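Local coordinates for leucine aminopeptidase 2 (Saccharomyces cerevisiae, PDB 2XPZ), which removes N-terminal residues from short peptides, preferring di- and tripeptides, as a zinc aminopeptidase of the M1 family, with a low epoxide hydrolase activity in vitro, at residues A[54-59]-A[108-113]; A[79-84]-A[103-108]; A[257-262]-A[304-309]; A[298-303]-A[329-334]. All blocks are in the same frame, centred on the assembly; numbering follows the deposited sequence.

Interactions 1 and 2 belong to one region of the N-terminal domain and interactions 3 and 4 to the catalytic domain. The first two have centres 11 Å apart and share Cys-108; strands 111-120 and 74-81 are neighbours in one sheet, and Thr-113 O lies 2.9 Å from Asp-82 N, a probable hydrogen bond. Interactions 3 and 4, also with centres 11 Å apart, both reach the zinc ion, through His-305 and His-301 respectively, and Tyr-262 OH of 257-262 packs 3.5 Å from Glu-302 CB of 298-303. Between interactions 1 and 3 the nearest atoms are about 18 Å apart, so the sheet contacts are remote from the metal.

Interaction 1: residues A[54-59]-A[108-113]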
loop_
_atom_site.group_PDB
_atom_site.type_symbol
_atom_site.label_atom_id
_atom_site.label_comp_id
_atom_site.label_asym_id
_atom_site.label_seq_id
_atom_site.Cartn_x
_atom_site.Cartn_y
_atom_site.Cartn_z
ATOM N N LEU A 54 29.156 7.889 -6.395
ATOM C CA LEU A 54 29.429 7.416 -5.040
ATOM C C LEU A 54 30.591 8.135 -4.395
ATOM O O LEU A 54 31.516 8.575 -5.072
ATOM C CB LEU A 54 29.742 5.924 -5.057
ATOM C CG LEU A 54 28.709 5.064 -5.772
ATOM C CD1 LEU A 54 29.067 3.602 -5.627
ATOM C CD2 LEU A 54 27.324 5.346 -5.220
ATOM N N LYS A 55 30.553 8.233 -3.076
ATOM C CA LYS A 55 31.687 8.751 -2.332
ATOM C C LYS A 55 32.110 7.740 -1.265
ATOM O O LYS A 55 31.289 7.299 -0.475
ATOM C CB LYS A 55 31.355 10.118 -1.726
ATOM C CG LYS A 55 32.464 10.718 -0.864
ATOM C CD LYS A 55 32.236 12.208 -0.585
ATOM C CE LYS A 55 30.749 12.548 -0.493
ATOM N NZ LYS A 55 30.481 13.867 0.165
ATOM N N LYS A 56 33.388 7.357 -1.260
ATOM C CA LYS A 56 33.911 6.415 -0.265
ATOM C C LYS A 56 33.899 7.022 1.121
ATOM O O LYS A 56 34.418 8.122 1.332
ATOM C CB LYS A 56 35.343 5.990 -0.584
ATOM C CG LYS A 56 35.493 5.092 -1.783
ATOM C CD LYS A 56 36.947 4.751 -1.995
ATOM C CE LYS A 56 37.145 4.097 -3.337
ATOM N NZ LYS A 56 38.519 3.540 -3.430
ATOM N N LEU A 57 33.316 6.289 2.065
ATOM C CA LEU A 57 33.258 6.714 3.460
ATOM C C LEU A 57 34.302 5.966 4.298
ATOM O O LEU A 57 34.478 4.753 4.166
ATOM C CB LEU A 57 31.848 6.499 4.033
ATOM C CG LEU A 57 30.659 7.169 3.331
ATOM C CD1 LEU A 57 29.335 6.722 3.940
ATOM C CD2 LEU A 57 30.776 8.686 3.360
ATOM N N HIS A 58 35.006 6.696 5.150
ATOM C CA HIS A 58 36.002 6.084 6.010
ATOM C C HIS A 58 35.663 6.455 7.445
ATOM O O HIS A 58 35.665 7.631 7.809
ATOM C CB HIS A 58 37.416 6.570 5.644
ATOM C CG HIS A 58 37.769 6.413 4.192
ATOM N ND1 HIS A 58 38.059 5.192 3.620
ATOM C CD2 HIS A 58 37.912 7.330 3.205
ATOM C CE1 HIS A 58 38.345 5.359 2.342
ATOM N NE2 HIS A 58 38.263 6.650 2.065
ATOM N N GLU A 59 35.346 5.463 8.262
ATOM C CA GLU A 59 35.035 5.737 9.661
ATOM C C GLU A 59 35.524 4.608 10.545
ATOM O O GLU A 59 35.485 3.448 10.143
ATOM C CB GLU A 59 33.544 5.947 9.844
ATOM N N CYS A 108 40.023 3.268 -7.982
ATOM C CA CYS A 108 39.583 4.663 -8.084
ATOM C C CYS A 108 39.902 5.512 -6.853
ATOM O O CYS A 108 40.460 5.009 -5.878
ATOM C CB CYS A 108 38.084 4.688 -8.327
ATOM S SG CYS A 108 37.145 3.953 -6.992
ATOM N N ASN A 109 39.548 6.799 -6.913
ATOM C CA ASN A 109 39.660 7.719 -5.771
ATOM C C ASN A 109 38.425 7.696 -4.866
ATOM O O ASN A 109 37.577 6.823 -4.999
ATOM C CB ASN A 109 39.959 9.160 -6.237
ATOM C CG ASN A 109 38.696 9.978 -6.518
ATOM O OD1 ASN A 109 38.232 10.742 -5.659
ATOM N ND2 ASN A 109 38.159 9.845 -7.733
ATOM N N ASP A 110 38.326 8.656 -3.950
ATOM C CA ASP A 110 37.205 8.679 -3.016
ATOM C C ASP A 110 35.853 8.791 -3.717
ATOM O O ASP A 110 34.987 7.967 -3.505
ATOM C CB ASP A 110 37.379 9.780 -1.965
ATOM C CG ASP A 110 38.311 9.368 -0.843
ATOM O OD1 ASP A 110 38.791 8.217 -0.859
ATOM O OD2 ASP A 110 38.561 10.190 0.059
ATOM N N ASN A 111 35.681 9.798 -4.560
ATOM C CA ASN A 111 34.440 9.963 -5.302
ATOM C C ASN A 111 34.551 9.375 -6.696
ATOM O O ASN A 111 35.374 9.818 -7.475
ATOM C CB ASN A 111 34.099 11.446 -5.427
ATOM C CG ASN A 111 33.972 12.136 -4.083
ATOM O OD1 ASN A 111 32.909 12.650 -3.737
ATOM N ND2 ASN A 111 35.056 12.155 -3.323
ATOM N N PHE A 112 33.709 8.401 -7.029
ATOM C CA PHE A 112 33.789 7.747 -8.337
ATOM C C PHE A 112 32.448 7.616 -9.065
ATOM O O PHE A 112 31.389 7.720 -8.462
ATOM C CB PHE A 112 34.470 6.375 -8.218
ATOM C CG PHE A 112 33.805 5.446 -7.240
ATOM C CD1 PHE A 112 33.053 4.368 -7.688
ATOM C CD2 PHE A 112 33.922 5.654 -5.877
ATOM C CE1 PHE A 112 32.440 3.515 -6.799
ATOM C CE2 PHE A 112 33.309 4.812 -4.988
ATOM C CZ PHE A 112 32.566 3.735 -5.450
ATOM N N THR A 113 32.513 7.401 -10.374
ATOM C CA THR A 113 31.325 7.191 -11.196
ATOM C C THR A 113 31.191 5.709 -11.503
ATOM O O THR A 113 32.026 5.147 -12.209
ATOM C CB THR A 113 31.404 7.947 -12.550
ATOM O OG1 THR A 113 31.453 9.361 -12.327
ATOM C CG2 THR A 113 30.193 7.619 -13.418
#
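Leu-54 lies across the ring of Phe-112: its CB sits over one ring face, offset toward the rim and 3.9 Å from the centroid in a CH-pi contact, while CD1 reaches Phe-112 CZ at 3.5 Å. The same two residues form an antiparallel hydrogen-bonded pair, Leu-54 N giving to Phe-112 O at 3.0 Å and Phe-112 N to Leu-54 O. Next along, Lys-55 and Asn-111 are a non-hydrogen-bonded pair on the other face, the lysine methylenes running beside the amide with CD 3.3 Å from Asn-111 OD1. Lys-56 N then donates to Asp-110 O at 2.8 Å. From there the Lys-56 chain, extended beyond CG, passes the ring of Phe-112 about at a right angle and takes its NZ to a weak bond with Cys-108 O (3.5 Å); NZ has a second weak acceptor in Asn-105 O. An alanine in place of Lys-56 would probably leave those two carbonyls without this donor and uncover the CE2 side of the Phe-112 ring, where the lysine's CG now lies. Past the strand end His-58 NE2 makes a weak but straight bond to Asp-110 OD1, 175° at the hydrogen. An Asx turn at Asn-109 leads into strand 111-120, which lies in the large N-terminal sheet between 45-56 and 74-81; Leu-54 packs on Val-30 of strand 28-40 and Phe-112 on Ile-81 of strand 74-81.

Interaction 2: residues A[79-84]-A[103-108]; sequences VHIDGS and INNASC
Ile-81 has CG1 anti to its carbonyl carbon (chi1 -62°) and CD1 extended beyond it (chi2 -176°), a shape that sends its two branches to different parts of 103-108. CD1 reaches the backbone at the start of the loop, 3.4 Å from Asn-104 O and 3.9 Å from Asn-105 CA. CG2, the other branch, meets Cys-108 CB at 3.7 Å. Between the two touching points the chain folds through a type I turn, Asn-105 to Cys-108, closed by a bond from Cys-108 N to Asn-105 O, and the isoleucine fits against this bend. Cys-108 is poorly ordered, so its sulfur position carries little weight.

Two residues earlier, Val-79 and Ile-103 meet by their methyls, Val-79 CG1 lying 3.8 Å from Ile-103 CG2 and also near CD1 of the same isoleucine. Their side chains bridge strands 74-81 and 99-103, which are separated in the sheet by 84-90. At the other end the hairpin turns tightly: a type I' turn from Ile-81 to Ser-84 is held by paired backbone bonds, Ile-81 N to Ser-84 O at 2.8 Å and Ser-84 N to Ile-81 O. Asp-82 in that turn places OD2 3.8 Å from Cys-108 CB, while its OD1 accepts from Thr-113 N on strand 111-120.

No hydrogen bond links 79-84 to 103-108, so the hairpin end and the loop are joined by van der Waals packing, valine and isoleucine methyls against one another, against backbone atoms of the loop and against Cys-108 CB, which would depend on close fit more than on direction.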
loop_
_atom_site.group_PDB
_atom_site.type_symbol
_atom_site.label_atom_id
_atom_site.label_comp_id
_atom_site.label_asym_id
_atom_site.label_seq_id
_atom_site.Cartn_x
_atom_site.Cartn_y
_atom_site.Cartn_z
ATOM N N VAL A 79 30.620 -3.622 -15.851
ATOM C CA VAL A 79 30.766 -2.519 -14.921
ATOM C C VAL A 79 31.913 -1.631 -15.420
ATOM O O VAL A 79 32.812 -2.107 -16.117
ATOM C CB VAL A 79 31.030 -3.034 -13.499
ATOM C CG1 VAL A 79 31.061 -1.889 -12.525
ATOM C CG2 VAL A 79 29.962 -4.029 -13.110
ATOM N N HIS A 80 31.862 -0.345 -15.084
ATOM C CA HIS A 80 32.844 0.629 -15.546
ATOM C C HIS A 80 33.023 1.695 -14.485
ATOM O O HIS A 80 32.094 2.451 -14.204
ATOM C CB HIS A 80 32.376 1.314 -16.839
ATOM C CG HIS A 80 32.715 0.562 -18.090
ATOM N ND1 HIS A 80 33.707 0.976 -18.957
ATOM C CD2 HIS A 80 32.196 -0.563 -18.619
ATOM C CE1 HIS A 80 33.780 0.130 -19.965
ATOM N NE2 HIS A 80 32.880 -0.817 -19.791
ATOM N N ILE A 81 34.214 1.771 -13.901
ATOM C CA ILE A 81 34.494 2.822 -12.934
ATOM C C ILE A 81 35.211 3.996 -13.597
ATOM O O ILE A 81 36.298 3.848 -14.157
ATOM C CB ILE A 81 35.311 2.310 -11.749
ATOM C CG1 ILE A 81 34.536 1.230 -10.997
ATOM C CG2 ILE A 81 35.613 3.446 -10.815
ATOM C CD1 ILE A 81 35.234 0.748 -9.745
ATOM N N ASP A 82 34.590 5.167 -13.535
ATOM C CA ASP A 82 35.138 6.339 -14.191
ATOM C C ASP A 82 35.483 6.005 -15.633
ATOM O O ASP A 82 36.555 6.347 -16.118
ATOM C CB ASP A 82 36.379 6.826 -13.451
ATOM C CG ASP A 82 36.067 7.307 -12.050
ATOM O OD1 ASP A 82 35.186 8.182 -11.913
ATOM O OD2 ASP A 82 36.703 6.816 -11.090
ATOM N N GLY A 83 34.574 5.315 -16.311
ATOM C CA GLY A 83 34.739 5.015 -17.720
ATOM C C GLY A 83 35.693 3.877 -18.034
ATOM O O GLY A 83 35.879 3.522 -19.196
ATOM N N SER A 84 36.302 3.303 -17.005
ATOM C CA SER A 84 37.245 2.208 -17.202
ATOM C C SER A 84 36.654 0.890 -16.735
ATOM O O SER A 84 36.122 0.801 -15.637
ATOM C CB SER A 84 38.551 2.473 -16.447
ATOM O OG SER A 84 39.202 3.633 -16.928
ATOM N N ILE A 103 32.173 -5.741 -6.737
ATOM C CA ILE A 103 32.845 -4.952 -7.752
ATOM C C ILE A 103 34.167 -4.428 -7.211
ATOM O O ILE A 103 34.190 -3.824 -6.140
ATOM C CB ILE A 103 31.978 -3.737 -8.167
ATOM C CG1 ILE A 103 30.560 -4.179 -8.554
ATOM C CG2 ILE A 103 32.640 -2.982 -9.302
ATOM C CD1 ILE A 103 29.634 -3.035 -8.969
ATOM N N ASN A 104 35.257 -4.644 -7.957
ATOM C CA ASN A 104 36.581 -4.131 -7.570
ATOM C C ASN A 104 36.768 -2.622 -7.713
ATOM O O ASN A 104 36.891 -2.084 -8.809
ATOM C CB ASN A 104 37.715 -4.846 -8.293
ATOM C CG ASN A 104 39.074 -4.414 -7.785
ATOM O OD1 ASN A 104 39.378 -4.562 -6.601
ATOM N ND2 ASN A 104 39.895 -3.862 -8.671
ATOM N N ASN A 105 36.839 -1.973 -6.561
ATOM C CA ASN A 105 36.774 -0.536 -6.422
ATOM C C ASN A 105 38.151 -0.009 -6.087
ATOM O O ASN A 105 38.371 1.195 -6.024
ATOM C CB ASN A 105 35.818 -0.230 -5.267
ATOM C CG ASN A 105 35.663 1.241 -5.009
ATOM O OD1 ASN A 105 35.500 1.672 -3.867
ATOM N ND2 ASN A 105 35.707 2.025 -6.068
ATOM N N ALA A 106 39.079 -0.931 -5.863
ATOM C CA ALA A 106 40.410 -0.581 -5.383
ATOM C C ALA A 106 41.022 0.555 -6.186
ATOM O O ALA A 106 41.665 1.441 -5.628
ATOM C CB ALA A 106 41.319 -1.794 -5.417
ATOM N N SER A 107 40.785 0.538 -7.491
ATOM C CA SER A 107 41.509 1.384 -8.436
ATOM C C SER A 107 41.242 2.893 -8.341
ATOM O O SER A 107 42.130 3.706 -8.580
ATOM C CB SER A 107 41.187 0.913 -9.851
ATOM O OG SER A 107 39.785 0.732 -10.001
ATOM N N CYS A 108 40.023 3.268 -7.982
ATOM C CA CYS A 108 39.583 4.663 -8.084
ATOM C C CYS A 108 39.902 5.512 -6.853
ATOM O O CYS A 108 40.460 5.009 -5.878
ATOM C CB CYS A 108 38.084 4.688 -8.327
ATOM S SG CYS A 108 37.145 3.953 -6.992
#

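Interaction 3: residues A[257-262]-A[304-309]. With ZN (zinc ion), chain C.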
loop_
_atom_site.group_PDB
_atom_site.type_symbol
_atom_site.label_atom_id
_atom_site.label_comp_id
_atom_site.label_asym_id
_atom_site.label_seq_id
_atom_site.Cartn_x
_atom_site.Cartn_y
_atom_site.Cartn_z
ATOM N N TYR A 257 3.828 20.588 0.901
ATOM C CA TYR A 257 4.168 19.423 0.089
ATOM C C TYR A 257 5.504 19.655 -0.617
ATOM O O TYR A 257 5.749 20.724 -1.176
ATOM C CB TYR A 257 3.045 19.159 -0.918
ATOM C CG TYR A 257 3.207 17.944 -1.824
ATOM C CD1 TYR A 257 3.179 16.651 -1.315
ATOM C CD2 TYR A 257 3.328 18.094 -3.200
ATOM C CE1 TYR A 257 3.307 15.552 -2.147
ATOM C CE2 TYR A 257 3.451 16.995 -4.033
ATOM C CZ TYR A 257 3.442 15.735 -3.502
ATOM O OH TYR A 257 3.568 14.659 -4.339
ATOM N N GLU A 258 6.365 18.643 -0.599
ATOM C CA GLU A 258 7.775 18.838 -0.924
ATOM C C GLU A 258 8.179 18.357 -2.313
ATOM O O GLU A 258 9.298 18.615 -2.758
ATOM C CB GLU A 258 8.648 18.159 0.144
ATOM C CG GLU A 258 9.792 19.023 0.681
ATOM C CD GLU A 258 10.100 18.764 2.151
ATOM O OE1 GLU A 258 9.291 19.165 3.013
ATOM O OE2 GLU A 258 11.158 18.173 2.446
ATOM N N TRP A 259 7.268 17.682 -3.006
ATOM C CA TRP A 259 7.623 16.945 -4.218
ATOM C C TRP A 259 7.234 17.634 -5.529
ATOM O O TRP A 259 7.488 17.112 -6.607
ATOM C CB TRP A 259 7.056 15.514 -4.141
ATOM C CG TRP A 259 7.484 14.759 -2.881
ATOM C CD1 TRP A 259 6.946 14.882 -1.639
ATOM C CD2 TRP A 259 8.538 13.782 -2.764
ATOM N NE1 TRP A 259 7.593 14.051 -0.757
ATOM C CE2 TRP A 259 8.572 13.370 -1.418
ATOM C CE3 TRP A 259 9.454 13.233 -3.662
ATOM C CZ2 TRP A 259 9.489 12.422 -0.950
ATOM C CZ3 TRP A 259 10.361 12.289 -3.193
ATOM C CH2 TRP A 259 10.374 11.897 -1.847
ATOM N N GLY A 260 6.631 18.814 -5.432
ATOM C CA GLY A 260 6.201 19.543 -6.611
ATOM C C GLY A 260 4.791 19.174 -7.005
ATOM O O GLY A 260 3.830 19.741 -6.496
ATOM N N THR A 261 4.671 18.203 -7.905
ATOM C CA THR A 261 3.367 17.692 -8.330
ATOM C C THR A 261 2.949 16.410 -7.584
ATOM O O THR A 261 3.799 15.615 -7.211
ATOM C CB THR A 261 3.367 17.427 -9.836
ATOM O OG1 THR A 261 4.352 16.440 -10.144
ATOM C CG2 THR A 261 3.707 18.697 -10.586
ATOM N N TYR A 262 1.647 16.235 -7.342
ATOM C CA TYR A 262 1.096 14.959 -6.865
ATOM C C TYR A 262 0.230 14.290 -7.949
ATOM O O TYR A 262 -0.939 14.636 -8.133
ATOM C CB TYR A 262 0.294 15.097 -5.551
ATOM C CG TYR A 262 -0.237 13.759 -5.069
ATOM C CD1 TYR A 262 0.595 12.859 -4.417
ATOM C CD2 TYR A 262 -1.553 13.380 -5.310
ATOM C CE1 TYR A 262 0.134 11.632 -4.013
ATOM C CE2 TYR A 262 -2.025 12.152 -4.903
ATOM C CZ TYR A 262 -1.177 11.282 -4.256
ATOM O OH TYR A 262 -1.643 10.057 -3.847
ATOM N N ALA A 304 -0.317 10.794 1.911
ATOM C CA ALA A 304 0.300 10.959 3.216
ATOM C C ALA A 304 1.747 10.483 3.187
ATOM O O ALA A 304 2.599 11.022 3.881
ATOM C CB ALA A 304 -0.495 10.204 4.265
ATOM N N HIS A 305 2.013 9.468 2.374
ATOM C CA HIS A 305 3.347 8.889 2.284
ATOM C C HIS A 305 4.373 9.877 1.784
ATOM O O HIS A 305 5.576 9.681 1.952
ATOM C CB HIS A 305 3.340 7.718 1.332
ATOM C CG HIS A 305 3.161 6.391 2.026
ATOM N ND1 HIS A 305 4.013 5.963 2.983
ATOM C CD2 HIS A 305 2.218 5.442 1.835
ATOM C CE1 HIS A 305 3.599 4.753 3.403
ATOM N NE2 HIS A 305 2.540 4.430 2.736
ATOM N N SER A 306 3.890 10.927 1.137
ATOM C CA SER A 306 4.764 11.964 0.641
ATOM C C SER A 306 5.601 12.521 1.783
ATOM O O SER A 306 6.729 12.933 1.569
ATOM C CB SER A 306 3.951 13.057 -0.037
ATOM O OG SER A 306 3.199 12.518 -1.114
ATOM N N TRP A 307 5.057 12.521 2.997
ATOM C CA TRP A 307 5.839 12.907 4.171
ATOM C C TRP A 307 6.427 11.683 4.876
ATOM O O TRP A 307 7.641 11.557 4.986
ATOM C CB TRP A 307 5.031 13.760 5.152
ATOM C CG TRP A 307 4.682 15.089 4.623
ATOM C CD1 TRP A 307 5.338 16.261 4.839
ATOM C CD2 TRP A 307 3.572 15.398 3.754
ATOM N NE1 TRP A 307 4.707 17.284 4.163
ATOM C CE2 TRP A 307 3.651 16.783 3.506
ATOM C CE3 TRP A 307 2.564 14.625 3.190
ATOM C CZ2 TRP A 307 2.696 17.408 2.681
ATOM C CZ3 TRP A 307 1.643 15.262 2.378
ATOM C CH2 TRP A 307 1.715 16.640 2.134
ATOM N N SER A 308 5.578 10.772 5.333
ATOM C CA SER A 308 6.056 9.639 6.120
ATOM C C SER A 308 6.313 8.405 5.278
ATOM O O SER A 308 5.381 7.779 4.784
ATOM C CB SER A 308 5.050 9.296 7.207
ATOM O OG SER A 308 3.815 8.929 6.632
ATOM N N GLY A 309 7.577 8.031 5.141
ATOM C CA GLY A 309 7.933 6.895 4.316
ATOM C C GLY A 309 8.687 7.335 3.079
ATOM O O GLY A 309 9.678 6.727 2.716
HETATM ZN ZN ZN C . 1.028 2.676 2.697
HETATM O O HOH W 1 4.342 12.331 -4.254
HETATM O O HOH W 2 6.101 16.010 1.376
#
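Residues 257-262 form a loop before strand 264-266, while 305-307 have helical backbone angles without the regular helical bonds, and the nearest CA atoms of the two segments, those of Tyr-257 and Ser-306, are 7.5 Å apart. The second segment carries the last histidine of the HExxH zinc motif: His-305 NE2 binds the zinc ion at 2.3 Å, alongside His-301 and Glu-324, while its ND1 donates to Ser-308 O, a bond that restrains the imidazole's rotation.

The direct polar link across the contact is Trp-259 NE1 to Ser-306 O, 2.7 Å long with 148° at the hydrogen, the acceptor a little out of the indole plane. Replacing Trp-259 by a leucine would probably leave Ser-306 O without this donor, with a weak bond from a water still in place, and open a gap beside Ser-306 CB.

Tyr-257 stands with CG anti to its backbone N (chi1 -178°), which carries the ring in beside Ser-306 and across Trp-307 at about a right angle. Its edge turns toward the face of the Trp-307 six-membered ring in an offset edge-to-face pair, planes 61° apart and centroids 5.7 Å apart, with Tyr-257 CD1 3.7 Å from Trp-307 CH2. Ser-306 OG comes to the tyrosine's edge in its plane, near CE1, although its hydrogen bond is with Leu-303 O. The phenol is also tied to the serine through solvent: one water lies 2.5 Å from Tyr-257 OH and gives a weak bond to Ser-306 OG at 3.3 Å.

Interaction 4: residues A[298-303]-A[329-334]; sequences VIAHEL and YLERRI. With ZN (zinc ion), chain C.
The imidazole of His-301 is engaged at two points of its edge: Glu-331 OE1 meets ND1 close to the ring plane, and the zinc ion is bound by NE2 at 2.1 Å. The carboxylate is turned 72° from the imidazole, so ND1 comes to OE1 from above the carboxylate plane. The ND1 to OE1 bond is 2.6 Å long, with 159° at the hydrogen. The ring of neighbouring His-305 meets that of His-301 at a steep angle, and both bind the metal with Glu-324.

Both partners reach out in the same manner: His-301 has CG anti to its backbone N, and Glu-331 does likewise with an extended chain, which carries its carboxylate past the His-301 CB to ND1. Below this polar pair the helices touch by methyls. Ala-300 CB lies 3.9 Å from Ile-334 CG2, and Leu-303 CD2 approaches Ile-334 CD1 more loosely at 4.3 Å. Ile-334 also packs on Thr-249 and Ala-250 of helix 243-253, and Leu-303 on Phe-246 of the same helix. The short axes of 299-303 and 329-334 pass 8.4 Å apart, their directions differing by 131°.

Helix 299-304 bears the start of the HExxH motif, with Glu-302 as the proton acceptor, and helix 321-339 supplies both Glu-324 to the metal and Glu-331 behind it. Glu-331 is thus a second-shell residue that fixes the turn of the His-301 ring; its negative charge would be expected to polarise the imidazole and strengthen NE2 as a zinc ligand.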
loop_
_atom_site.group_PDB
_atom_site.type_symbol
_atom_site.label_atom_id
_atom_site.label_comp_id
_atom_site.label_asym_id
_atom_site.label_seq_id
_atom_site.Cartn_x
_atom_site.Cartn_y
_atom_site.Cartn_z
ATOM N N VAL A 298 -9.083 6.650 -0.088
ATOM C CA VAL A 298 -7.916 5.793 -0.275
ATOM C C VAL A 298 -6.706 6.605 -0.756
ATOM O O VAL A 298 -5.564 6.171 -0.606
ATOM C CB VAL A 298 -8.197 4.674 -1.300
ATOM C CG1 VAL A 298 -7.217 3.525 -1.124
ATOM C CG2 VAL A 298 -9.631 4.181 -1.179
ATOM N N ILE A 299 -6.963 7.772 -1.348
ATOM C CA ILE A 299 -5.909 8.634 -1.908
ATOM C C ILE A 299 -5.108 9.365 -0.820
ATOM O O ILE A 299 -3.934 9.694 -1.011
ATOM C CB ILE A 299 -6.487 9.665 -2.934
ATOM C CG1 ILE A 299 -6.806 8.978 -4.258
ATOM C CG2 ILE A 299 -5.515 10.812 -3.192
ATOM C CD1 ILE A 299 -5.683 8.093 -4.781
ATOM N N ALA A 300 -5.753 9.605 0.320
ATOM C CA ALA A 300 -5.137 10.304 1.448
ATOM C C ALA A 300 -3.950 9.534 2.007
ATOM O O ALA A 300 -3.022 10.115 2.562
ATOM C CB ALA A 300 -6.169 10.556 2.541
ATOM N N HIS A 301 -3.987 8.219 1.851
ATOM C CA HIS A 301 -2.941 7.355 2.369
ATOM C C HIS A 301 -1.636 7.453 1.580
ATOM O O HIS A 301 -0.577 7.674 2.144
ATOM C CB HIS A 301 -3.422 5.915 2.358
ATOM C CG HIS A 301 -2.435 4.960 2.939
ATOM N ND1 HIS A 301 -2.371 4.688 4.285
ATOM C CD2 HIS A 301 -1.454 4.235 2.355
ATOM C CE1 HIS A 301 -1.400 3.819 4.508
ATOM N NE2 HIS A 301 -0.827 3.534 3.358
ATOM N N GLU A 302 -1.735 7.263 0.270
ATOM C CA GLU A 302 -0.619 7.404 -0.639
ATOM C C GLU A 302 -0.087 8.814 -0.586
ATOM O O GLU A 302 1.112 9.031 -0.595
ATOM C CB GLU A 302 -1.064 7.071 -2.057
ATOM C CG GLU A 302 -0.751 5.639 -2.463
ATOM C CD GLU A 302 -1.701 4.638 -1.855
ATOM O OE1 GLU A 302 -2.882 5.002 -1.673
ATOM O OE2 GLU A 302 -1.284 3.492 -1.571
ATOM N N LEU A 303 -0.988 9.778 -0.543
ATOM C CA LEU A 303 -0.595 11.165 -0.450
ATOM C C LEU A 303 0.188 11.378 0.835
ATOM O O LEU A 303 1.223 12.052 0.866
ATOM C CB LEU A 303 -1.831 12.043 -0.441
ATOM C CG LEU A 303 -1.526 13.506 -0.196
ATOM C CD1 LEU A 303 -0.892 14.087 -1.434
ATOM C CD2 LEU A 303 -2.798 14.227 0.168
ATOM N N TYR A 329 -1.879 7.109 10.545
ATOM C CA TYR A 329 -2.201 8.215 11.453
ATOM C C TYR A 329 -2.488 9.496 10.690
ATOM O O TYR A 329 -3.579 10.066 10.785
ATOM C CB TYR A 329 -1.078 8.490 12.466
ATOM C CG TYR A 329 -1.357 9.717 13.323
ATOM C CD1 TYR A 329 -2.190 9.639 14.432
ATOM C CD2 TYR A 329 -0.816 10.953 13.007
ATOM C CE1 TYR A 329 -2.457 10.748 15.202
ATOM C CE2 TYR A 329 -1.085 12.069 13.775
ATOM C CZ TYR A 329 -1.909 11.956 14.870
ATOM O OH TYR A 329 -2.194 13.050 15.646
ATOM N N LEU A 330 -1.487 9.956 9.952
ATOM C CA LEU A 330 -1.622 11.157 9.154
ATOM C C LEU A 330 -2.794 11.034 8.167
ATOM O O LEU A 330 -3.499 12.008 7.915
ATOM C CB LEU A 330 -0.308 11.436 8.436
ATOM C CG LEU A 330 0.922 11.600 9.324
ATOM C CD1 LEU A 330 2.160 11.642 8.471
ATOM C CD2 LEU A 330 0.815 12.853 10.149
ATOM N N GLU A 331 -3.001 9.829 7.632
ATOM C CA GLU A 331 -4.104 9.546 6.708
ATOM C C GLU A 331 -5.442 9.780 7.372
ATOM O O GLU A 331 -6.313 10.446 6.826
ATOM C CB GLU A 331 -4.038 8.102 6.214
ATOM C CG GLU A 331 -5.332 7.574 5.617
ATOM C CD GLU A 331 -5.287 6.072 5.377
ATOM O OE1 GLU A 331 -4.302 5.436 5.797
ATOM O OE2 GLU A 331 -6.232 5.522 4.775
ATOM N N ARG A 332 -5.597 9.221 8.564
ATOM C CA ARG A 332 -6.813 9.374 9.330
ATOM C C ARG A 332 -6.970 10.798 9.835
ATOM O O ARG A 332 -8.078 11.244 10.104
ATOM C CB ARG A 332 -6.833 8.355 10.465
ATOM C CG ARG A 332 -7.377 7.022 10.013
ATOM C CD ARG A 332 -6.816 5.852 10.770
ATOM N NE ARG A 332 -7.287 4.615 10.157
ATOM C CZ ARG A 332 -6.986 3.391 10.576
ATOM N NH1 ARG A 332 -6.204 3.216 11.630
ATOM N NH2 ARG A 332 -7.473 2.340 9.934
ATOM N N ARG A 333 -5.860 11.521 9.945
ATOM C CA ARG A 333 -5.908 12.926 10.325
ATOM C C ARG A 333 -6.376 13.802 9.167
ATOM O O ARG A 333 -7.073 14.796 9.358
ATOM C CB ARG A 333 -4.547 13.386 10.834
ATOM C CG ARG A 333 -4.289 13.015 12.283
ATOM C CD ARG A 333 -5.108 13.866 13.231
ATOM N NE ARG A 333 -4.946 15.298 12.982
ATOM C CZ ARG A 333 -4.028 16.070 13.559
ATOM N NH1 ARG A 333 -3.168 15.561 14.432
ATOM N NH2 ARG A 333 -3.969 17.360 13.260
ATOM N N ILE A 334 -5.991 13.423 7.957
ATOM C CA ILE A 334 -6.458 14.113 6.767
ATOM C C ILE A 334 -7.957 13.937 6.587
ATOM O O ILE A 334 -8.669 14.914 6.366
ATOM C CB ILE A 334 -5.730 13.627 5.510
ATOM C CG1 ILE A 334 -4.321 14.217 5.460
ATOM C CG2 ILE A 334 -6.497 14.019 4.272
ATOM C CD1 ILE A 334 -3.475 13.632 4.354
HETATM ZN ZN ZN C . 1.028 2.676 2.697
#